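Local coordinates for protein thiosulfate sulfurtransferase (Pseudomonas aeruginosa, PDB 1YT8) that probably transfers sulfur from thiosulfate to cyanide, as a sulfurtransferase built from repeated rhodanese-like domains, at residues Asp156-Met161 and Gln236-Gly241; Leu174-Ala179 and Asp331-Asn336. One frame throughout, in Å; residues are numbered along the deposited sequence.

Interaction 1: residues Asp156-Met161 and Gln236-Gly241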
loop_
_atom_site.group_PDB
_atom_site.type_symbol
_atom_site.label_atom_id
_atom_site.label_comp_id
_atom_site.label_asym_id
_atom_site.label_seq_id
_atom_site.Cartn_x
_atom_site.Cartn_y
_atom_site.Cartn_z
ATOM N N ASP A 156 -0.595 13.563 3.638
ATOM C CA ASP A 156 -1.689 13.933 2.734
ATOM C C ASP A 156 -3.061 13.558 3.295
ATOM O O ASP A 156 -4.061 14.225 3.014
ATOM C CB ASP A 156 -1.500 13.309 1.344
ATOM C CG ASP A 156 -1.486 11.792 1.372
ATOM O OD1 ASP A 156 -0.449 11.211 1.753
ATOM O OD2 ASP A 156 -2.512 11.181 1.011
ATOM N N GLU A 157 -3.120 12.490 4.085
ATOM C CA GLU A 157 -4.388 12.082 4.685
ATOM C C GLU A 157 -4.755 13.103 5.750
ATOM O O GLU A 157 -5.903 13.547 5.841
ATOM C CB GLU A 157 -4.262 10.702 5.322
ATOM C CG GLU A 157 -4.177 9.562 4.325
ATOM C CD GLU A 157 -3.951 8.228 5.006
ATOM O OE1 GLU A 157 -2.785 7.926 5.339
ATOM O OE2 GLU A 157 -4.938 7.493 5.221
ATOM N N TYR A 158 -3.763 13.464 6.560
ATOM C CA TYR A 158 -3.939 14.444 7.626
ATOM C C TYR A 158 -4.420 15.770 7.037
ATOM O O TYR A 158 -5.257 16.457 7.624
ATOM C CB TYR A 158 -2.607 14.626 8.367
ATOM C CG TYR A 158 -2.498 15.884 9.199
ATOM C CD1 TYR A 158 -3.030 15.949 10.491
ATOM C CD2 TYR A 158 -1.873 17.019 8.685
ATOM C CE1 TYR A 158 -2.935 17.124 11.249
ATOM C CE2 TYR A 158 -1.776 18.192 9.428
ATOM C CZ TYR A 158 -2.308 18.239 10.704
ATOM O OH TYR A 158 -2.222 19.414 11.420
ATOM N N GLN A 159 -3.890 16.135 5.876
ATOM C CA GLN A 159 -4.304 17.381 5.245
ATOM C C GLN A 159 -5.723 17.311 4.690
ATOM O O GLN A 159 -6.390 18.341 4.546
ATOM C CB GLN A 159 -3.332 17.773 4.131
ATOM C CG GLN A 159 -1.997 18.269 4.638
ATOM C CD GLN A 159 -1.403 19.320 3.722
ATOM O OE1 GLN A 159 -1.057 19.038 2.576
ATOM N NE2 GLN A 159 -1.298 20.546 4.222
ATOM N N THR A 160 -6.200 16.109 4.386
ATOM C CA THR A 160 -7.554 15.977 3.859
ATOM C C THR A 160 -8.576 16.317 4.949
ATOM O O THR A 160 -9.526 17.066 4.714
ATOM C CB THR A 160 -7.791 14.565 3.303
ATOM O OG1 THR A 160 -6.875 14.335 2.224
ATOM C CG2 THR A 160 -9.213 14.424 2.778
HETATM N N MSE A 161 -8.382 15.760 6.138
HETATM C CA MSE A 161 -9.251 16.058 7.272
HETATM C C MSE A 161 -8.492 15.665 8.526
HETATM O O MSE A 161 -7.730 14.697 8.519
HETATM C CB MSE A 161 -10.586 15.301 7.187
HETATM C CG MSE A 161 -10.522 13.828 7.530
HETATM SE SE MSE A 161 -9.740 12.769 6.115
HETATM C CE MSE A 161 -10.729 11.106 6.437
ATOM N N GLN A 236 -4.860 21.385 7.230
ATOM C CA GLN A 236 -3.941 21.745 8.297
ATOM C C GLN A 236 -2.504 21.386 7.936
ATOM O O GLN A 236 -2.263 20.555 7.053
ATOM C CB GLN A 236 -4.360 21.070 9.600
ATOM C CG GLN A 236 -5.733 21.518 10.085
ATOM C CD GLN A 236 -5.873 23.030 10.131
ATOM O OE1 GLN A 236 -6.624 23.622 9.349
ATOM N NE2 GLN A 236 -5.149 23.662 11.042
ATOM N N THR A 237 -1.554 22.008 8.634
ATOM C CA THR A 237 -0.139 21.801 8.356
ATOM C C THR A 237 0.747 21.594 9.592
ATOM O O THR A 237 1.970 21.648 9.485
ATOM C CB THR A 237 0.427 23.000 7.552
ATOM O OG1 THR A 237 0.300 24.194 8.332
ATOM C CG2 THR A 237 -0.346 23.190 6.251
ATOM N N ARG A 238 0.145 21.373 10.758
ATOM C CA ARG A 238 0.939 21.154 11.967
ATOM C C ARG A 238 1.693 19.846 11.791
ATOM O O ARG A 238 1.112 18.828 11.413
ATOM C CB ARG A 238 0.041 21.074 13.200
ATOM C CG ARG A 238 -0.976 22.195 13.280
ATOM C CD ARG A 238 -1.636 22.244 14.649
ATOM N NE ARG A 238 -2.850 23.053 14.616
ATOM C CZ ARG A 238 -4.024 22.616 14.171
ATOM N NH1 ARG A 238 -4.149 21.372 13.729
ATOM N NH2 ARG A 238 -5.074 23.430 14.159
ATOM N N ARG A 239 2.989 19.870 12.070
ATOM C CA ARG A 239 3.801 18.680 11.898
ATOM C C ARG A 239 4.966 18.612 12.878
ATOM O O ARG A 239 5.364 19.622 13.462
ATOM C CB ARG A 239 4.306 18.633 10.446
ATOM C CG ARG A 239 5.426 17.645 10.188
ATOM C CD ARG A 239 5.298 16.964 8.829
ATOM N NE ARG A 239 5.144 17.895 7.715
ATOM C CZ ARG A 239 5.183 17.530 6.434
ATOM N NH1 ARG A 239 5.376 16.255 6.111
ATOM N NH2 ARG A 239 5.027 18.435 5.476
ATOM N N PHE A 240 5.497 17.408 13.067
ATOM C CA PHE A 240 6.628 17.200 13.956
ATOM C C PHE A 240 7.823 17.971 13.404
ATOM O O PHE A 240 7.837 18.366 12.235
ATOM C CB PHE A 240 6.966 15.706 14.033
ATOM C CG PHE A 240 7.434 15.121 12.726
ATOM C CD1 PHE A 240 8.759 15.258 12.317
ATOM C CD2 PHE A 240 6.540 14.455 11.890
ATOM C CE1 PHE A 240 9.187 14.742 11.093
ATOM C CE2 PHE A 240 6.955 13.936 10.665
ATOM C CZ PHE A 240 8.280 14.079 10.264
ATOM N N GLY A 241 8.829 18.171 14.245
ATOM C CA GLY A 241 10.011 18.883 13.806
ATOM C C GLY A 241 11.264 18.066 14.047
ATOM O O GLY A 241 11.193 16.906 14.467
HETATM O O HOH W 1 -6.428 18.979 7.859
#

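Interaction 2: residues Leu174-Ala179 and Asp331-Asn336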
loop_
_atom_site.group_PDB
_atom_site.type_symbol
_atom_site.label_atom_id
_atom_site.label_comp_id
_atom_site.label_asym_id
_atom_site.label_seq_id
_atom_site.Cartn_x
_atom_site.Cartn_y
_atom_site.Cartn_z
ATOM N N LEU A 174 6.356 8.356 15.705
ATOM C CA LEU A 174 5.849 8.556 17.063
ATOM C C LEU A 174 6.855 8.437 18.206
ATOM O O LEU A 174 7.032 9.383 18.977
ATOM C CB LEU A 174 4.654 7.627 17.310
ATOM C CG LEU A 174 3.394 8.017 16.519
ATOM C CD1 LEU A 174 2.378 6.894 16.587
ATOM C CD2 LEU A 174 2.801 9.308 17.086
ATOM N N VAL A 175 7.516 7.293 18.328
ATOM C CA VAL A 175 8.482 7.108 19.406
ATOM C C VAL A 175 9.670 8.061 19.271
ATOM O O VAL A 175 10.243 8.503 20.270
ATOM C CB VAL A 175 8.978 5.644 19.442
ATOM C CG1 VAL A 175 10.048 5.466 20.512
ATOM C CG2 VAL A 175 7.798 4.723 19.728
ATOM N N LEU A 176 10.024 8.395 18.036
ATOM C CA LEU A 176 11.149 9.292 17.782
ATOM C C LEU A 176 10.878 10.771 18.076
ATOM O O LEU A 176 11.759 11.476 18.570
ATOM C CB LEU A 176 11.602 9.164 16.324
ATOM C CG LEU A 176 12.768 10.048 15.848
ATOM C CD1 LEU A 176 14.061 9.618 16.527
ATOM C CD2 LEU A 176 12.918 9.928 14.335
ATOM N N ARG A 177 9.667 11.239 17.783
ATOM C CA ARG A 177 9.337 12.654 17.963
ATOM C C ARG A 177 8.557 13.063 19.208
ATOM O O ARG A 177 8.529 14.247 19.546
ATOM C CB ARG A 177 8.541 13.145 16.751
ATOM C CG ARG A 177 9.026 12.618 15.412
ATOM C CD ARG A 177 10.250 13.350 14.910
ATOM N NE ARG A 177 10.738 12.748 13.673
ATOM C CZ ARG A 177 11.764 13.211 12.966
ATOM N NH1 ARG A 177 12.415 14.293 13.370
ATOM N NH2 ARG A 177 12.149 12.579 11.863
ATOM N N VAL A 178 7.931 12.107 19.889
ATOM C CA VAL A 178 7.091 12.427 21.044
ATOM C C VAL A 178 7.697 13.262 22.172
ATOM O O VAL A 178 7.010 14.105 22.754
ATOM C CB VAL A 178 6.459 11.142 21.657
ATOM C CG1 VAL A 178 7.517 10.300 22.344
ATOM C CG2 VAL A 178 5.346 11.526 22.632
ATOM N N ALA A 179 8.970 13.049 22.484
ATOM C CA ALA A 179 9.602 13.807 23.562
ATOM C C ALA A 179 9.668 15.310 23.267
ATOM O O ALA A 179 9.675 16.126 24.188
ATOM C CB ALA A 179 11.001 13.264 23.835
ATOM N N ASP A 331 18.421 6.787 12.627
ATOM C CA ASP A 331 18.127 7.332 13.949
ATOM C C ASP A 331 18.106 6.306 15.077
ATOM O O ASP A 331 18.173 6.672 16.249
ATOM C CB ASP A 331 16.774 8.038 13.908
ATOM C CG ASP A 331 15.681 7.150 13.346
ATOM O OD1 ASP A 331 15.589 7.040 12.103
ATOM O OD2 ASP A 331 14.928 6.549 14.145
ATOM N N GLY A 332 17.983 5.030 14.728
ATOM C CA GLY A 332 17.953 3.993 15.745
ATOM C C GLY A 332 16.605 3.790 16.422
ATOM O O GLY A 332 16.517 3.077 17.420
ATOM N N VAL A 333 15.553 4.403 15.888
ATOM C CA VAL A 333 14.220 4.265 16.468
ATOM C C VAL A 333 13.184 3.721 15.484
ATOM O O VAL A 333 12.538 2.709 15.745
ATOM C CB VAL A 333 13.685 5.623 16.994
ATOM C CG1 VAL A 333 12.245 5.461 17.489
ATOM C CG2 VAL A 333 14.567 6.138 18.124
ATOM N N ARG A 334 13.030 4.404 14.357
ATOM C CA ARG A 334 12.038 4.038 13.350
ATOM C C ARG A 334 12.092 2.609 12.828
ATOM O O ARG A 334 11.067 1.924 12.790
ATOM C CB ARG A 334 12.102 5.038 12.198
ATOM C CG ARG A 334 11.683 6.434 12.638
ATOM C CD ARG A 334 11.749 7.445 11.514
ATOM N NE ARG A 334 13.126 7.792 11.177
ATOM C CZ ARG A 334 13.466 8.805 10.388
ATOM N NH1 ARG A 334 12.528 9.573 9.848
ATOM N NH2 ARG A 334 14.746 9.054 10.147
ATOM N N ALA A 335 13.273 2.159 12.424
ATOM C CA ALA A 335 13.418 0.800 11.923
ATOM C C ALA A 335 13.149 -0.210 13.043
ATOM O O ALA A 335 12.453 -1.200 12.834
ATOM C CB ALA A 335 14.820 0.600 11.344
ATOM N N ASN A 336 13.686 0.041 14.236
ATOM C CA ASN A 336 13.467 -0.870 15.357
ATOM C C ASN A 336 11.987 -1.018 15.699
ATOM O O ASN A 336 11.508 -2.136 15.900
ATOM C CB ASN A 336 14.218 -0.405 16.618
ATOM C CG ASN A 336 15.697 -0.760 16.590
ATOM O OD1 ASN A 336 16.080 -1.863 16.188
ATOM N ND2 ASN A 336 16.536 0.169 17.042
#

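Interaction 1: residues Asp156-Met161 and Gln236-Gly241
A chi1 of 162° sets the Tyr158 ring opposite its own backbone nitrogen and carries it off the helix so that the hydroxyl end reaches Gln236-Arg238, while Gln159, its chain bent at CB-CG, brings its NE2 to the carbonyl of Gln236. That carbonyl is held by one well-aligned bond: Gln159 NE2 lies 3.0 Å from Gln236 O, the N-H...O angle is 164°, and the oxygen sits in the plane of the Gln159 amide. Seen from the acceptor the approach is less regular, since NE2 stands well out of the carbonyl plane. Gln236 O also comes 3.4 Å from Tyr158 CE2. At the far end of the ring, Arg238 N meets Tyr158 OH at 3.1 Å, but a 125° angle at the hydrogen marks this bond as weak. The stronger partner of the hydroxyl is the carbonyl of Gly166, which Arg238 NH1 also engages, and the aliphatic start of Arg238 packs beside the phenol, with CB 3.3 Å from Tyr158 OH. A water spans the backbones, donating to Tyr158 O (2.8 Å) and accepting from Gln236 N (2.9 Å). The helix 155-160 therefore holds the loop after helix 221-227 chiefly through that loop's main-chain polar groups: side-chain amide, phenol and water each meet a backbone atom, a polar fastening at the surface of this rhodanese-like domain.

Interaction 2: residues Leu174-Ala179 and Asp331-Asn336
The guanidinium groups of Arg177 and Arg334 share one apolar neighbour: Leu176 CD2 lies over a face of each, offset toward the rim, 3.8 Å above the plane of Arg334. Their planes are 84° apart, and Arg334 NH1 comes to the edge of Arg177, 3.6 Å from Arg177 NH2. In the plane of Arg334, Asp331 OD1 accepts from both Arg334 NE (2.7 Å) and Arg334 NH2, a side-on salt bridge that approaches the oxygen from one face of the carboxylate. Asp331 OD2 turns to the backbone, taking Arg334 N through its syn lone pair at 2.9 Å and Val333 N from above the carboxylate plane, an Asx turn just ahead of helix 334-344. The CG1 atoms of Val175 and Val333 meet at 3.7 Å, and Leu176 CD1 packs 3.9 Å from Val333 CG2. Val333 CG1 points anti to its backbone N (chi1 175°), which places it against the helix 174-181. Glu173 bridges to both arginines, and Glu293 and Asp330 also pair with Arg334. The acidic groups would thus offset the close like charges, making this buried junction between two rhodanese-like domains a small apolar core bordered by a charge network.

In the fold
Interaction 1 and interaction 2 lie with their centres about 19 Å apart, and their segments alternate along the chain: 156-161, 174-179, 236-241, 331-336. The first two belong to the rhodanese-like domain whose parallel sheet includes strands 147-151 and 188-192; the last comes at the start of helix 334-344 in the next domain, after strand 324-328. Between them, 236-241 leads from helix 221-227 toward helix 245-262. The contacts touch where Phe240 CD1 packs 3.5 Å from Arg177 NE. Interaction 1 thus lays the connecting loop against its own domain, whereas interaction 2 joins that domain to the following one, so the linker meets the interdomain seam at Arg177.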